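Local coordinates for DNA repair protein RAD14 (PDB 5A3D) that binds damaged, kinked DNA through this zinc-containing domain and is required for the incision step of nucleotide excision repair, at residues V20-Q24 against L80-E85. Numbering follows the deposited sequence.
Sequences VFKLQ and LFVRCE. With nucleotides of chain D.
F21 packs on V82 in an apolar contact that joins the zinc-finger subdomain of this XPA-family DNA-binding domain to the middle strand of its small antiparallel sheet. The loop 20-24, which follows helix 15-19, meets strand 78-82 just where it runs into helix 83-94, V82 being the N-cap residue. CB of V82 sits over one face of the F21 ring in a CH-pi contact, 4.0 Å from the centroid, and V82 CG1 reaches F21 CD1 at 3.5 Å. V20 CG1 covers the opposite face, over the ring centre, and the backbone oxygen of L80 lies in the ring plane, 3.5 Å from F21 CZ. With an alanine in place of F21, V82 CB and V20 CG1 would probably lose the ring between them, opening a gap between the zinc finger and the sheet. E85 OE2 also lies near the ring edge, but its hydrogen bond goes to H63. Two residues before V82 on the strand, L80 CD1 lies 3.8 Å from N1 of guanine 1 of DNA chain D. A chi1 of 70° brings V82 CG1 against the F21 ring and leaves CG2 to meet L23 CD1 loosely at 4.3 Å; L23 CD1 also touches C84 SG at 4.0 Å.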
loop_
_atom_site.group_PDB
_atom_site.type_symbol
_atom_site.label_atom_id
_atom_site.label_comp_id
_atom_site.label_asym_id
_atom_site.label_seq_id
_atom_site.Cartn_x
_atom_site.Cartn_y
_atom_site.Cartn_z
ATOM N N VAL B 20 -19.131 -10.098 -18.486
ATOM C CA VAL B 20 -18.009 -9.606 -17.627
ATOM C C VAL B 20 -16.684 -9.986 -18.221
ATOM O O VAL B 20 -15.814 -9.170 -18.305
ATOM C CB VAL B 20 -18.044 -10.188 -16.201
ATOM C CG1 VAL B 20 -16.794 -9.785 -15.379
ATOM C CG2 VAL B 20 -19.346 -9.702 -15.512
ATOM N N PHE B 21 -16.537 -11.216 -18.665
ATOM C CA PHE B 21 -15.266 -11.719 -19.062
ATOM C C PHE B 21 -15.109 -11.743 -20.604
ATOM O O PHE B 21 -14.026 -12.106 -21.082
ATOM C CB PHE B 21 -15.033 -13.072 -18.466
ATOM C CG PHE B 21 -14.933 -13.060 -16.971
ATOM C CD1 PHE B 21 -13.791 -12.612 -16.368
ATOM C CD2 PHE B 21 -16.026 -13.384 -16.189
ATOM C CE1 PHE B 21 -13.695 -12.490 -14.967
ATOM C CE2 PHE B 21 -15.924 -13.418 -14.797
ATOM C CZ PHE B 21 -14.770 -12.867 -14.176
ATOM N N LYS B 22 -16.174 -11.399 -21.348
ATOM C CA LYS B 22 -16.131 -11.260 -22.801
ATOM C C LYS B 22 -15.849 -12.561 -23.522
ATOM O O LYS B 22 -15.120 -12.596 -24.501
ATOM C CB LYS B 22 -15.109 -10.167 -23.218
ATOM C CG LYS B 22 -15.119 -8.995 -22.314
ATOM C CD LYS B 22 -16.435 -8.252 -22.441
ATOM C CE LYS B 22 -16.364 -7.112 -21.433
ATOM N NZ LYS B 22 -17.649 -6.349 -21.308
ATOM N N LEU B 23 -16.466 -13.611 -23.042
ATOM C CA LEU B 23 -16.216 -14.972 -23.581
ATOM C C LEU B 23 -17.524 -15.466 -24.130
ATOM O O LEU B 23 -18.532 -15.457 -23.412
ATOM C CB LEU B 23 -15.711 -15.872 -22.470
ATOM C CG LEU B 23 -14.271 -15.602 -22.010
ATOM C CD1 LEU B 23 -13.921 -16.414 -20.754
ATOM C CD2 LEU B 23 -13.316 -15.923 -23.103
ATOM N N GLN B 24 -17.531 -15.795 -25.400
ATOM C CA GLN B 24 -18.685 -16.431 -26.029
ATOM C C GLN B 24 -18.779 -17.939 -25.703
ATOM O O GLN B 24 -18.406 -18.788 -26.562
ATOM C CB GLN B 24 -18.642 -16.200 -27.540
ATOM C CG GLN B 24 -18.860 -14.747 -27.890
ATOM C CD GLN B 24 -20.021 -14.639 -28.855
ATOM O OE1 GLN B 24 -19.840 -14.809 -30.086
ATOM N NE2 GLN B 24 -21.254 -14.421 -28.298
ATOM N N LEU B 80 -13.726 -11.975 -8.239
ATOM C CA LEU B 80 -13.718 -13.244 -8.959
ATOM C C LEU B 80 -13.051 -12.979 -10.332
ATOM O O LEU B 80 -13.429 -12.080 -11.086
ATOM C CB LEU B 80 -15.070 -13.861 -9.099
ATOM C CG LEU B 80 -15.828 -14.145 -7.753
ATOM C CD1 LEU B 80 -17.227 -14.602 -8.038
ATOM C CD2 LEU B 80 -15.046 -15.196 -7.034
ATOM N N PHE B 81 -12.120 -13.814 -10.613
ATOM C CA PHE B 81 -11.248 -13.747 -11.840
ATOM C C PHE B 81 -11.470 -15.075 -12.629
ATOM O O PHE B 81 -11.705 -16.114 -11.988
ATOM C CB PHE B 81 -9.797 -13.601 -11.479
ATOM C CG PHE B 81 -9.499 -12.356 -10.744
ATOM C CD1 PHE B 81 -9.731 -12.298 -9.378
ATOM C CD2 PHE B 81 -9.001 -11.226 -11.397
ATOM C CE1 PHE B 81 -9.388 -11.152 -8.654
ATOM C CE2 PHE B 81 -8.725 -10.058 -10.643
ATOM C CZ PHE B 81 -8.923 -10.036 -9.274
ATOM N N VAL B 82 -11.371 -14.994 -13.952
ATOM C CA VAL B 82 -11.585 -16.220 -14.802
ATOM C C VAL B 82 -10.230 -16.927 -14.940
ATOM O O VAL B 82 -9.169 -16.310 -15.255
ATOM C CB VAL B 82 -12.362 -16.008 -16.148
ATOM C CG1 VAL B 82 -11.609 -15.230 -17.199
ATOM C CG2 VAL B 82 -12.856 -17.350 -16.700
ATOM N N ARG B 83 -10.296 -18.235 -14.744
ATOM C CA ARG B 83 -9.094 -19.016 -14.719
ATOM C C ARG B 83 -8.251 -18.769 -15.963
ATOM O O ARG B 83 -7.059 -18.606 -15.823
ATOM C CB ARG B 83 -9.319 -20.498 -14.468
ATOM C CG ARG B 83 -7.964 -21.169 -14.408
ATOM C CD ARG B 83 -8.011 -22.636 -14.157
ATOM N NE ARG B 83 -8.725 -23.111 -13.029
ATOM C CZ ARG B 83 -8.208 -23.167 -11.815
ATOM N NH1 ARG B 83 -6.973 -22.691 -11.612
ATOM N NH2 ARG B 83 -8.920 -23.690 -10.813
ATOM N N CYS B 84 -8.852 -18.748 -17.156
ATOM C CA CYS B 84 -8.012 -18.692 -18.360
ATOM C C CYS B 84 -7.144 -17.386 -18.391
ATOM O O CYS B 84 -6.041 -17.424 -18.850
ATOM C CB CYS B 84 -8.850 -18.868 -19.627
ATOM S SG CYS B 84 -10.192 -17.692 -19.867
ATOM N N GLU B 85 -7.698 -16.272 -17.932
ATOM C CA GLU B 85 -6.929 -14.980 -17.835
ATOM C C GLU B 85 -5.790 -15.021 -16.831
ATOM O O GLU B 85 -4.617 -14.681 -17.101
ATOM C CB GLU B 85 -7.882 -13.864 -17.455
ATOM C CG GLU B 85 -8.704 -13.411 -18.607
ATOM C CD GLU B 85 -9.557 -12.181 -18.308
ATOM O OE1 GLU B 85 -9.370 -11.497 -17.268
ATOM O OE2 GLU B 85 -10.419 -11.871 -19.216
ATOM O "O5'" DG D 1 -18.363 -20.242 1.773
ATOM C "C5'" DG D 1 -18.260 -19.255 0.722
ATOM C "C4'" DG D 1 -17.135 -19.629 -0.218
ATOM O "O4'" DG D 1 -17.462 -20.308 -1.459
ATOM C "C3'" DG D 1 -15.920 -18.729 -0.451
ATOM O "O3'" DG D 1 -14.795 -19.133 0.365
ATOM C "C2'" DG D 1 -15.649 -18.846 -1.948
ATOM C "C1'" DG D 1 -16.812 -19.651 -2.536
ATOM N N9 DG D 1 -17.791 -18.820 -3.228
ATOM C C8 DG D 1 -18.735 -17.988 -2.672
ATOM N N7 DG D 1 -19.434 -17.339 -3.563
ATOM C C5 DG D 1 -18.895 -17.736 -4.780
ATOM C C6 DG D 1 -19.241 -17.365 -6.108
ATOM O O6 DG D 1 -20.116 -16.571 -6.486
ATOM N N1 DG D 1 -18.456 -18.031 -7.046
ATOM C C2 DG D 1 -17.456 -18.924 -6.748
ATOM N N2 DG D 1 -16.816 -19.466 -7.796
ATOM N N3 DG D 1 -17.102 -19.257 -5.514
ATOM C C4 DG D 1 -17.872 -18.645 -4.589
#